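Local coordinates for nitrilotriacetate monooxygenase (PDB 3SDO), which probably acts as an FMN-dependent monooxygenase of the NtaA/SnaA/DszA family, inserting an oxygen atom from molecular oxygen into an organic substrate, at residues Ser101-Pro106 and Thr130-Gly135; Ile153-Leu158 and Ile226-Arg231; Leu158-Gly163 and His189-Arg194; Val215-Gly220 and Asp433-Pro438. One frame throughout, in Å; residues are numbered along the deposited sequence.

Following the chain, interaction 1 comes first: it joins the loop after strand 94-100 to the loop after strand 124-129, closing a loop that contains helix 106-119. Helix 150-165 then serves two contacts. Interaction 3 ties its later part to residues 189-194 and is nested inside the longer loop that interaction 2 closes by pairing its earlier part with helix 223-232; the two share Leu158. Interaction 4 brings residues 433-438, near the C terminus, back to strand 215-218, and so crosses interaction 2. Interaction 1 lies at the C-terminal ends of barrel strands, interaction 2 between two outer helices, interaction 3 farther out, and interaction 4 at the start of strand 215-218.

Interaction 1. Residues Ser101-Pro106 and Thr130-Gly135; sequences SSYSEP and TSSIEG
Tyr103 turns an edge of its ring to Ser132: OG lies near the ring plane, 3.7 Å from CE2 and somewhat farther from CD2, with CB beside it. One face is covered within its own segment by Ser102, whose CB sits 3.8 Å above the ring centre. Beyond the two segments the ring stacks with Tyr140, and Thr136, Arg142 and Pro145 touch it too. A tyrosine suits such a place because its flat ring offers faces for stacking as well as an edge for small groups. Ser132 is small enough to come up to that edge, and its OG lies beside its own backbone N, anti to the carbonyl carbon (chi1 -63°), which brings OG into van der Waals contact there.

The second meeting point is polar and looser. Ser102 OG and Thr130 O are 4.2 Å apart, too far to bond directly, and a water to one side of the gap links them. The water lies 2.8 Å from Ser102 OG. Its hydrogen bond to Thr130 O, which it donates, is weak, at 3.4 Å from the water oxygen. Asn108 ND2 of the second subunit donates a hydrogen bond to Tyr103 O, so this loop also takes part in the dimer.

Both loops leave the C-terminal ends of neighbouring parallel strands, 94-100 and 124-129; Thr130 touches Tyr151, predicted to bind FMN, which is consistent with a flavin site at this end of the luciferase-like TIM barrel.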
loop_
_atom_site.group_PDB
_atom_site.type_symbol
_atom_site.label_atom_id
_atom_site.label_comp_id
_atom_site.label_asym_id
_atom_site.label_seq_id
_atom_site.Cartn_x
_atom_site.Cartn_y
_atom_site.Cartn_z
ATOM N N SER A 101 3.514 -1.984 13.950
ATOM C CA SER A 101 2.477 -2.411 14.871
ATOM C C SER A 101 1.915 -1.249 15.669
ATOM O O SER A 101 0.779 -1.310 16.074
ATOM C CB SER A 101 3.032 -3.414 15.886
ATOM O OG SER A 101 3.763 -4.417 15.238
ATOM N N SER A 102 2.719 -0.218 15.931
ATOM C CA SER A 102 2.276 0.875 16.830
ATOM C C SER A 102 1.408 1.900 16.124
ATOM O O SER A 102 0.592 2.561 16.762
ATOM C CB SER A 102 3.473 1.583 17.464
ATOM O OG SER A 102 4.299 0.660 18.156
ATOM N N TYR A 103 1.543 2.005 14.805
ATOM C CA TYR A 103 0.904 3.093 14.072
ATOM C C TYR A 103 -0.023 2.607 12.959
ATOM O O TYR A 103 -0.193 3.275 11.958
ATOM C CB TYR A 103 1.984 4.040 13.540
ATOM C CG TYR A 103 2.909 4.525 14.641
ATOM C CD1 TYR A 103 2.403 5.180 15.751
ATOM C CD2 TYR A 103 4.275 4.258 14.605
ATOM C CE1 TYR A 103 3.243 5.617 16.780
ATOM C CE2 TYR A 103 5.126 4.704 15.623
ATOM C CZ TYR A 103 4.596 5.373 16.708
ATOM O OH TYR A 103 5.432 5.797 17.716
ATOM N N SER A 104 -0.634 1.447 13.183
ATOM C CA SER A 104 -1.575 0.841 12.245
ATOM C C SER A 104 -2.657 0.150 13.044
ATOM O O SER A 104 -2.397 -0.408 14.125
ATOM C CB SER A 104 -0.878 -0.209 11.430
ATOM O OG SER A 104 -0.615 -1.327 12.283
ATOM N N GLU A 105 -3.876 0.196 12.538
ATOM C CA GLU A 105 -4.967 -0.560 13.163
ATOM C C GLU A 105 -4.886 -2.010 12.685
ATOM O O GLU A 105 -4.829 -2.251 11.479
ATOM C CB GLU A 105 -6.325 0.043 12.802
ATOM C CG GLU A 105 -6.656 1.309 13.547
ATOM C CD GLU A 105 -7.163 1.077 15.001
ATOM O OE1 GLU A 105 -7.498 -0.072 15.393
ATOM O OE2 GLU A 105 -7.250 2.072 15.752
ATOM N N PRO A 106 -4.911 -2.981 13.618
ATOM C CA PRO A 106 -4.805 -4.377 13.175
ATOM C C PRO A 106 -5.848 -4.789 12.121
ATOM O O PRO A 106 -5.524 -5.558 11.224
ATOM C CB PRO A 106 -5.005 -5.190 14.466
ATOM C CG PRO A 106 -5.431 -4.229 15.500
ATOM C CD PRO A 106 -5.027 -2.868 15.082
ATOM N N THR A 130 8.615 -3.515 15.304
ATOM C CA THR A 130 8.330 -3.270 16.729
ATOM C C THR A 130 8.793 -1.879 17.173
ATOM O O THR A 130 8.097 -1.201 17.919
ATOM C CB THR A 130 9.019 -4.344 17.618
ATOM O OG1 THR A 130 8.418 -5.631 17.384
ATOM C CG2 THR A 130 8.879 -4.000 19.081
ATOM N N SER A 131 9.977 -1.474 16.715
ATOM C CA SER A 131 10.511 -0.130 16.935
ATOM C C SER A 131 10.458 0.654 15.632
ATOM O O SER A 131 10.763 0.109 14.574
ATOM C CB SER A 131 11.973 -0.210 17.402
ATOM N N SER A 132 10.057 1.921 15.706
ATOM C CA SER A 132 10.137 2.833 14.575
ATOM C C SER A 132 11.238 3.886 14.834
ATOM O O SER A 132 11.659 4.065 15.975
ATOM C CB SER A 132 8.774 3.513 14.371
ATOM O OG SER A 132 7.750 2.570 14.035
ATOM N N ILE A 133 11.691 4.576 13.781
ATOM C CA ILE A 133 12.622 5.707 13.917
ATOM C C ILE A 133 12.139 6.624 15.026
ATOM O O ILE A 133 10.937 6.920 15.105
ATOM C CB ILE A 133 12.661 6.620 12.649
ATOM C CG1 ILE A 133 13.284 5.929 11.449
ATOM C CG2 ILE A 133 13.457 7.907 12.930
ATOM C CD1 ILE A 133 13.232 6.794 10.180
ATOM N N GLU A 134 13.064 7.098 15.857
ATOM C CA GLU A 134 12.717 8.039 16.910
ATOM C C GLU A 134 12.084 9.280 16.283
ATOM O O GLU A 134 12.652 9.854 15.348
ATOM C CB GLU A 134 13.948 8.439 17.757
ATOM C CG GLU A 134 13.574 8.888 19.180
ATOM C CD GLU A 134 14.617 9.753 19.867
ATOM O OE1 GLU A 134 15.691 10.033 19.278
ATOM O OE2 GLU A 134 14.353 10.156 21.031
ATOM N N GLY A 135 10.912 9.671 16.790
ATOM C CA GLY A 135 10.148 10.799 16.247
ATOM C C GLY A 135 8.896 10.414 15.456
ATOM O O GLY A 135 7.998 11.235 15.277
HETATM O O HOH W 1 4.872 -2.022 18.651
#

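Interaction 2. Residues Ile153-Leu158 and Ile226-Arg231; sequences IAAEHL and IDLAGR
Apolar contact between Leu228 and two consecutive alanines, Ala154 and Ala155, forms the centre of this helix pair. The leucine divides its branches between them: CD2 reaches Ala154 CB at 4.1 Å, while CD1 meets Ala155 CB at 4.0 Å. With CG anti to the backbone N (chi1 -178°), the side chain extends across the gap and its fork faces the opposite helix. Small and large residues complement one another here, because the alanine methyls present a low surface on which the branched leucine can rest. The short segments run nearly parallel, at 16°, with axes 11.2 Å apart, a distance that the leucine, meeting small alanines, spans.

A charged side chain adds a contact at the exposed border. Arg231 NH2 approaches Ala155 CB to 3.7 Å, meeting it obliquely through van der Waals contact. A bend at chi3 (45°) turns the end of the arginine back along its own helix, where NH1 makes a long ion pair with Asp227 OD2, 3.8 Å away. Arginine fits this position well: its charged end can stay near solvent and the aspartate while still touching the alanine.

Helices 150-165 and 223-232 follow neighbouring parallel strands, 124-129 and 215-218. Their side-by-side packing, nearly parallel, outside the strands is that of the outer helical layer of a TIM barrel, here of the luciferase-like type.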
loop_
_atom_site.group_PDB
_atom_site.type_symbol
_atom_site.label_atom_id
_atom_site.label_comp_id
_atom_site.label_asym_id
_atom_site.label_seq_id
_atom_site.Cartn_x
_atom_site.Cartn_y
_atom_site.Cartn_z
ATOM N N ILE A 153 2.777 -4.672 22.747
ATOM C CA ILE A 153 1.877 -4.116 21.730
ATOM C C ILE A 153 1.969 -4.909 20.429
ATOM O O ILE A 153 0.952 -5.284 19.857
ATOM C CB ILE A 153 2.189 -2.600 21.462
ATOM C CG1 ILE A 153 1.743 -1.740 22.651
ATOM C CG2 ILE A 153 1.528 -2.075 20.180
ATOM C CD1 ILE A 153 2.212 -0.270 22.540
ATOM N N ALA A 154 3.196 -5.153 19.979
ATOM C CA ALA A 154 3.458 -5.864 18.737
ATOM C C ALA A 154 2.964 -7.319 18.783
ATOM O O ALA A 154 2.423 -7.836 17.809
ATOM C CB ALA A 154 4.960 -5.822 18.422
ATOM N N ALA A 155 3.140 -7.974 19.917
ATOM C CA ALA A 155 2.695 -9.361 20.055
ATOM C C ALA A 155 1.178 -9.448 19.968
ATOM O O ALA A 155 0.657 -10.309 19.263
ATOM C CB ALA A 155 3.206 -9.986 21.379
ATOM N N GLU A 156 0.470 -8.586 20.709
ATOM C CA GLU A 156 -0.994 -8.590 20.688
ATOM C C GLU A 156 -1.545 -8.198 19.304
ATOM O O GLU A 156 -2.495 -8.798 18.815
ATOM C CB GLU A 156 -1.580 -7.653 21.755
ATOM C CG GLU A 156 -3.083 -7.842 21.926
ATOM C CD GLU A 156 -3.715 -6.898 22.929
ATOM O OE1 GLU A 156 -2.997 -6.403 23.830
ATOM O OE2 GLU A 156 -4.933 -6.648 22.794
ATOM N N HIS A 157 -0.949 -7.180 18.710
ATOM C CA HIS A 157 -1.314 -6.695 17.372
ATOM C C HIS A 157 -1.223 -7.832 16.341
ATOM O O HIS A 157 -2.142 -8.046 15.535
ATOM C CB HIS A 157 -0.368 -5.535 17.014
ATOM C CG HIS A 157 -0.678 -4.835 15.730
ATOM N ND1 HIS A 157 -0.400 -5.389 14.500
ATOM C CD2 HIS A 157 -1.174 -3.594 15.484
ATOM C CE1 HIS A 157 -0.724 -4.524 13.549
ATOM N NE2 HIS A 157 -1.211 -3.434 14.121
ATOM N N LEU A 158 -0.102 -8.546 16.365
ATOM C CA LEU A 158 0.103 -9.674 15.473
ATOM C C LEU A 158 -0.930 -10.772 15.706
ATOM O O LEU A 158 -1.463 -11.343 14.749
ATOM C CB LEU A 158 1.514 -10.231 15.662
ATOM C CG LEU A 158 1.944 -11.365 14.754
ATOM C CD1 LEU A 158 1.627 -11.044 13.300
ATOM C CD2 LEU A 158 3.440 -11.624 14.908
ATOM N N ILE A 226 14.345 -11.017 19.893
ATOM C CA ILE A 226 14.651 -12.404 19.526
ATOM C C ILE A 226 13.552 -13.342 20.009
ATOM O O ILE A 226 13.125 -14.249 19.300
ATOM C CB ILE A 226 16.031 -12.821 20.065
ATOM C CG1 ILE A 226 17.109 -12.103 19.265
ATOM C CG2 ILE A 226 16.252 -14.343 19.965
ATOM C CD1 ILE A 226 18.514 -12.204 19.858
ATOM N N ASP A 227 13.074 -13.102 21.221
ATOM C CA ASP A 227 12.017 -13.911 21.770
ATOM C C ASP A 227 10.703 -13.774 20.981
ATOM O O ASP A 227 10.008 -14.762 20.720
ATOM C CB ASP A 227 11.782 -13.535 23.226
ATOM C CG ASP A 227 11.032 -14.605 23.970
ATOM O OD1 ASP A 227 11.502 -15.771 23.959
ATOM O OD2 ASP A 227 9.976 -14.280 24.544
ATOM N N LEU A 228 10.344 -12.552 20.618
ATOM C CA LEU A 228 9.166 -12.371 19.783
ATOM C C LEU A 228 9.357 -13.120 18.469
ATOM O O LEU A 228 8.436 -13.780 18.015
ATOM C CB LEU A 228 8.881 -10.887 19.527
ATOM C CG LEU A 228 7.631 -10.572 18.708
ATOM C CD1 LEU A 228 6.392 -11.157 19.314
ATOM C CD2 LEU A 228 7.506 -9.044 18.528
ATOM N N ALA A 229 10.545 -13.036 17.874
ATOM C CA ALA A 229 10.802 -13.723 16.587
ATOM C C ALA A 229 10.610 -15.233 16.714
ATOM O O ALA A 229 9.970 -15.866 15.872
ATOM C CB ALA A 229 12.208 -13.400 16.058
ATOM N N GLY A 230 11.180 -15.806 17.773
ATOM C CA GLY A 230 11.035 -17.240 18.071
ATOM C C GLY A 230 9.594 -17.686 18.271
ATOM O O GLY A 230 9.211 -18.776 17.824
ATOM N N ARG A 231 8.786 -16.837 18.908
ATOM C CA ARG A 231 7.384 -17.154 19.163
ATOM C C ARG A 231 6.473 -16.930 17.967
ATOM O O ARG A 231 5.389 -17.516 17.919
ATOM C CB ARG A 231 6.845 -16.304 20.304
ATOM C CG ARG A 231 7.360 -16.745 21.673
ATOM C CD ARG A 231 7.278 -15.624 22.683
ATOM N NE ARG A 231 5.995 -14.929 22.625
ATOM C CZ ARG A 231 5.832 -13.608 22.777
ATOM N NH1 ARG A 231 6.868 -12.789 22.992
ATOM N NH2 ARG A 231 4.612 -13.093 22.713
#

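Interaction 3. Residues Leu158-Gly163 and His189-Arg194; sequences LDVVQG and HRLDHR
The chain of 189-194 passes alongside helix 150-165, bringing CA of Leu191 within 6.4 Å of CA of Gly163 and CA of His193 within 7.0 Å of CA of Val160. It lies on the outside of the TIM barrel, where His193 enters a short antiparallel strand pair, 193-194 with 199-200, laid against one of the barrel's outer helices.

Leu191 straddles the helix surface with its two branches. CD1 settles on Gly163, 3.6 Å from CA, and CD2 lies against Val160, 4.1 Å from CG1 and close to the backbone carbonyl oxygen of the same residue. Glycine suits this turn of the helix because a CB there would point at Leu191 and run into CD1; its absence allows the leucine to come down onto the backbone. Leucine in turn has the reach and the fork to touch two sites about one helical turn apart. The side chains of Val160 and Leu191 cross at about a right angle.

Val160 divides its work between its methyls, as a beta-branched residue can. While CG1 faces the leucine, CG2, anti to the carbonyl carbon and beside the backbone N, is presented to His193. The imidazole extends with CG anti to its backbone N (chi1 177°), which spreads one face over that methyl. His193 NE2 hydrogen-bonds to Glu156 OE2, one turn before Val160 on helix 150-165, and this should limit rotation of the ring. The resulting CH-pi contact is almost exactly centred: Val160 CG2 stands 3.4 Å from the His193 ring centroid, only 4° off the normal.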
loop_
_atom_site.group_PDB
_atom_site.type_symbol
_atom_site.label_atom_id
_atom_site.label_comp_id
_atom_site.label_asym_id
_atom_site.label_seq_id
_atom_site.Cartn_x
_atom_site.Cartn_y
_atom_site.Cartn_z
ATOM N N LEU A 158 -0.102 -8.546 16.365
ATOM C CA LEU A 158 0.103 -9.674 15.473
ATOM C C LEU A 158 -0.930 -10.772 15.706
ATOM O O LEU A 158 -1.463 -11.343 14.749
ATOM C CB LEU A 158 1.514 -10.231 15.662
ATOM C CG LEU A 158 1.944 -11.365 14.754
ATOM C CD1 LEU A 158 1.627 -11.044 13.300
ATOM C CD2 LEU A 158 3.440 -11.624 14.908
ATOM N N ASP A 159 -1.213 -11.052 16.980
ATOM C CA ASP A 159 -2.190 -12.083 17.355
ATOM C C ASP A 159 -3.563 -11.720 16.793
ATOM O O ASP A 159 -4.285 -12.596 16.322
ATOM C CB ASP A 159 -2.331 -12.235 18.876
ATOM C CG ASP A 159 -1.159 -12.950 19.518
ATOM O OD1 ASP A 159 -0.323 -13.506 18.784
ATOM O OD2 ASP A 159 -1.063 -12.933 20.779
ATOM N N VAL A 160 -3.906 -10.433 16.840
ATOM C CA VAL A 160 -5.168 -9.960 16.270
ATOM C C VAL A 160 -5.185 -10.129 14.741
ATOM O O VAL A 160 -6.136 -10.679 14.183
ATOM C CB VAL A 160 -5.452 -8.490 16.654
ATOM C CG1 VAL A 160 -6.729 -7.953 15.945
ATOM C CG2 VAL A 160 -5.631 -8.372 18.179
ATOM N N VAL A 161 -4.128 -9.678 14.072
ATOM C CA VAL A 161 -4.059 -9.813 12.618
ATOM C C VAL A 161 -4.224 -11.276 12.191
ATOM O O VAL A 161 -5.094 -11.589 11.370
ATOM C CB VAL A 161 -2.787 -9.199 12.047
ATOM C CG1 VAL A 161 -2.641 -9.501 10.518
ATOM C CG2 VAL A 161 -2.834 -7.712 12.261
ATOM N N GLN A 162 -3.434 -12.167 12.784
ATOM C CA GLN A 162 -3.493 -13.570 12.443
ATOM C C GLN A 162 -4.853 -14.209 12.773
ATOM O O GLN A 162 -5.348 -15.021 12.004
ATOM C CB GLN A 162 -2.326 -14.332 13.097
ATOM C CG GLN A 162 -0.992 -14.020 12.434
ATOM C CD GLN A 162 0.148 -14.805 13.039
ATOM O OE1 GLN A 162 0.159 -15.044 14.235
ATOM N NE2 GLN A 162 1.106 -15.209 12.217
ATOM N N GLY A 163 -5.449 -13.850 13.914
ATOM C CA GLY A 163 -6.813 -14.238 14.218
ATOM C C GLY A 163 -7.809 -13.804 13.152
ATOM O O GLY A 163 -8.664 -14.588 12.713
ATOM N N HIS A 189 -15.923 -17.156 11.191
ATOM C CA HIS A 189 -15.631 -17.103 12.625
ATOM C C HIS A 189 -15.450 -15.668 13.073
ATOM O O HIS A 189 -14.727 -14.903 12.437
ATOM C CB HIS A 189 -14.341 -17.877 12.938
ATOM C CG HIS A 189 -14.341 -19.277 12.409
ATOM N ND1 HIS A 189 -14.812 -20.349 13.143
ATOM C CD2 HIS A 189 -13.961 -19.777 11.208
ATOM C CE1 HIS A 189 -14.715 -21.450 12.415
ATOM N NE2 HIS A 189 -14.204 -21.131 11.236
ATOM N N ARG A 190 -16.103 -15.315 14.177
ATOM C CA ARG A 190 -15.823 -14.066 14.876
ATOM C C ARG A 190 -14.526 -14.212 15.680
ATOM O O ARG A 190 -14.155 -15.315 16.054
ATOM C CB ARG A 190 -16.962 -13.720 15.827
ATOM C CG ARG A 190 -18.132 -13.034 15.170
ATOM C CD ARG A 190 -18.861 -12.155 16.174
ATOM N NE ARG A 190 -19.195 -12.928 17.361
ATOM C CZ ARG A 190 -19.555 -12.408 18.526
ATOM N NH1 ARG A 190 -19.838 -13.227 19.549
ATOM N NH2 ARG A 190 -19.626 -11.084 18.695
ATOM N N LEU A 191 -13.825 -13.109 15.924
ATOM C CA LEU A 191 -12.616 -13.154 16.729
ATOM C C LEU A 191 -12.909 -12.838 18.206
ATOM O O LEU A 191 -12.413 -13.505 19.098
ATOM C CB LEU A 191 -11.570 -12.169 16.182
ATOM C CG LEU A 191 -10.184 -12.263 16.839
ATOM C CD1 LEU A 191 -9.542 -13.616 16.537
ATOM C CD2 LEU A 191 -9.279 -11.108 16.369
ATOM N N ASP A 192 -13.696 -11.810 18.459
ATOM C CA ASP A 192 -13.998 -11.385 19.838
ATOM C C ASP A 192 -12.723 -11.189 20.660
ATOM O O ASP A 192 -12.642 -11.607 21.815
ATOM C CB ASP A 192 -14.938 -12.391 20.541
ATOM C CG ASP A 192 -16.314 -12.429 19.923
ATOM O OD1 ASP A 192 -16.856 -11.347 19.614
ATOM O OD2 ASP A 192 -16.860 -13.541 19.758
ATOM N N HIS A 193 -11.714 -10.563 20.064
ATOM C CA HIS A 193 -10.500 -10.257 20.798
ATOM C C HIS A 193 -10.739 -9.085 21.751
ATOM O O HIS A 193 -11.207 -8.021 21.328
ATOM C CB HIS A 193 -9.379 -9.882 19.844
ATOM C CG HIS A 193 -8.117 -9.487 20.532
ATOM N ND1 HIS A 193 -7.111 -10.387 20.808
ATOM C CD2 HIS A 193 -7.703 -8.294 21.019
ATOM C CE1 HIS A 193 -6.119 -9.759 21.415
ATOM N NE2 HIS A 193 -6.460 -8.492 21.570
ATOM N N ARG A 194 -10.396 -9.291 23.025
ATOM C CA ARG A 194 -10.418 -8.246 24.041
ATOM C C ARG A 194 -9.129 -8.363 24.864
ATOM O O ARG A 194 -9.000 -9.219 25.739
ATOM C CB ARG A 194 -11.654 -8.385 24.938
#

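Interaction 4. Residues Val215-Gly220 and Asp433-Pro438; sequences VIFQAG and DHLGLP
Val215 and Leu437 meet through single methyls, Val215 CG1 and Leu437 CD1 at 4.0 Å, their side chains crossing obliquely. With CG1 anti to its backbone N (chi1 -177°), Val215 sets that methyl against the C-terminal segment. In Leu437, by contrast, CG lies beside its own N (chi1 -63°), and an extended chi2 carries CD1 forward to the valine.

Leu435 has a similar shape, with chi2 fully extended. Its CD1 reaches both Val215 CG1, 4.4 Å away, and Phe217 CZ, at 4.3 Å, approaching the ring obliquely. These loose, wholly apolar contacts suit a buried place: valine fits readily into an extended strand, and the leucines supply length. Between them Gly436 takes a positive phi, favourable for glycine, and ends the helix in a Schellman motif that turns the chain so that Leu435 and Leu437 both face the strand.

Val215 also touches Leu431 and Arg432 of helix 431-435, which thus packs at the start of strand 215-218. That strand runs in the parallel barrel sheet between strands 124-129 and 235-238, while on its other side Ile216 packs against helix 150-165.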
loop_
_atom_site.group_PDB
_atom_site.type_symbol
_atom_site.label_atom_id
_atom_site.label_comp_id
_atom_site.label_asym_id
_atom_site.label_seq_id
_atom_site.Cartn_x
_atom_site.Cartn_y
_atom_site.Cartn_z
ATOM N N VAL A 215 3.297 -14.429 5.006
ATOM C CA VAL A 215 4.480 -14.833 5.775
ATOM C C VAL A 215 4.951 -13.690 6.713
ATOM O O VAL A 215 4.999 -12.493 6.315
ATOM C CB VAL A 215 5.608 -15.260 4.829
ATOM C CG1 VAL A 215 6.842 -15.759 5.604
ATOM C CG2 VAL A 215 5.095 -16.360 3.874
ATOM N N ILE A 216 5.261 -14.041 7.957
ATOM C CA ILE A 216 5.702 -13.041 8.924
ATOM C C ILE A 216 7.226 -12.978 8.964
ATOM O O ILE A 216 7.906 -13.986 9.245
ATOM C CB ILE A 216 5.171 -13.331 10.349
ATOM C CG1 ILE A 216 3.651 -13.434 10.355
ATOM C CG2 ILE A 216 5.635 -12.248 11.355
ATOM C CD1 ILE A 216 2.906 -12.273 9.708
ATOM N N PHE A 217 7.734 -11.780 8.676
ATOM C CA PHE A 217 9.137 -11.429 8.796
ATOM C C PHE A 217 9.310 -10.550 10.028
ATOM O O PHE A 217 8.424 -9.750 10.369
ATOM C CB PHE A 217 9.600 -10.656 7.554
ATOM C CG PHE A 217 9.812 -11.522 6.347
ATOM C CD1 PHE A 217 8.750 -12.085 5.691
ATOM C CD2 PHE A 217 11.084 -11.743 5.863
ATOM C CE1 PHE A 217 8.948 -12.866 4.590
ATOM C CE2 PHE A 217 11.305 -12.557 4.779
ATOM C CZ PHE A 217 10.243 -13.125 4.151
ATOM N N GLN A 218 10.439 -10.706 10.705
ATOM C CA GLN A 218 10.778 -9.813 11.814
ATOM C C GLN A 218 12.279 -9.602 11.869
ATOM O O GLN A 218 13.029 -10.375 11.309
ATOM C CB GLN A 218 10.286 -10.384 13.141
ATOM C CG GLN A 218 8.791 -10.466 13.277
ATOM C CD GLN A 218 8.347 -11.079 14.572
ATOM O OE1 GLN A 218 9.092 -11.086 15.564
ATOM N NE2 GLN A 218 7.133 -11.656 14.561
ATOM N N ALA A 219 12.718 -8.543 12.526
ATOM C CA ALA A 219 14.162 -8.285 12.666
ATOM C C ALA A 219 14.583 -7.893 14.071
ATOM O O ALA A 219 15.567 -7.188 14.246
ATOM C CB ALA A 219 14.599 -7.227 11.677
ATOM N N GLY A 220 13.885 -8.390 15.086
ATOM C CA GLY A 220 14.266 -8.081 16.466
ATOM C C GLY A 220 15.694 -8.552 16.756
ATOM O O GLY A 220 16.107 -9.613 16.303
ATOM N N ASP A 433 5.802 -21.730 -0.494
ATOM C CA ASP A 433 6.408 -22.733 -1.386
ATOM C C ASP A 433 7.886 -22.450 -1.700
ATOM O O ASP A 433 8.736 -23.365 -1.652
ATOM C CB ASP A 433 5.693 -22.788 -2.733
ATOM C CG ASP A 433 4.297 -23.371 -2.672
ATOM O OD1 ASP A 433 3.932 -24.105 -1.711
ATOM O OD2 ASP A 433 3.555 -23.094 -3.653
ATOM N N HIS A 434 8.192 -21.202 -2.052
ATOM C CA HIS A 434 9.568 -20.815 -2.382
ATOM C C HIS A 434 10.485 -21.055 -1.198
ATOM O O HIS A 434 11.623 -21.495 -1.367
ATOM C CB HIS A 434 9.705 -19.322 -2.723
ATOM C CG HIS A 434 8.914 -18.881 -3.904
ATOM N ND1 HIS A 434 8.476 -19.752 -4.884
ATOM C CD2 HIS A 434 8.482 -17.645 -4.270
ATOM C CE1 HIS A 434 7.781 -19.074 -5.783
ATOM N NE2 HIS A 434 7.790 -17.793 -5.444
ATOM N N LEU A 435 10.010 -20.689 -0.008
ATOM C CA LEU A 435 10.825 -20.752 1.200
ATOM C C LEU A 435 10.803 -22.131 1.847
ATOM O O LEU A 435 11.495 -22.346 2.834
ATOM C CB LEU A 435 10.390 -19.682 2.224
ATOM C CG LEU A 435 10.465 -18.216 1.758
ATOM C CD1 LEU A 435 10.016 -17.251 2.866
ATOM C CD2 LEU A 435 11.884 -17.865 1.231
ATOM N N GLY A 436 10.017 -23.050 1.301
ATOM C CA GLY A 436 9.927 -24.392 1.824
ATOM C C GLY A 436 9.146 -24.430 3.120
ATOM O O GLY A 436 9.350 -25.326 3.942
ATOM N N LEU A 437 8.274 -23.436 3.319
ATOM C CA LEU A 437 7.384 -23.420 4.482
ATOM C C LEU A 437 6.072 -24.146 4.143
ATOM O O LEU A 437 5.590 -24.057 3.018
ATOM C CB LEU A 437 7.074 -21.987 4.904
ATOM C CG LEU A 437 8.252 -21.142 5.378
ATOM C CD1 LEU A 437 7.846 -19.676 5.455
ATOM C CD2 LEU A 437 8.786 -21.626 6.728
ATOM N N PRO A 438 5.481 -24.845 5.120
ATOM C CA PRO A 438 4.198 -25.498 4.886
ATOM C C PRO A 438 3.046 -24.498 4.783
ATOM O O PRO A 438 3.054 -23.458 5.444
ATOM C CB PRO A 438 4.009 -26.389 6.116
ATOM C CG PRO A 438 4.983 -25.949 7.110
ATOM C CD PRO A 438 6.043 -25.151 6.448
#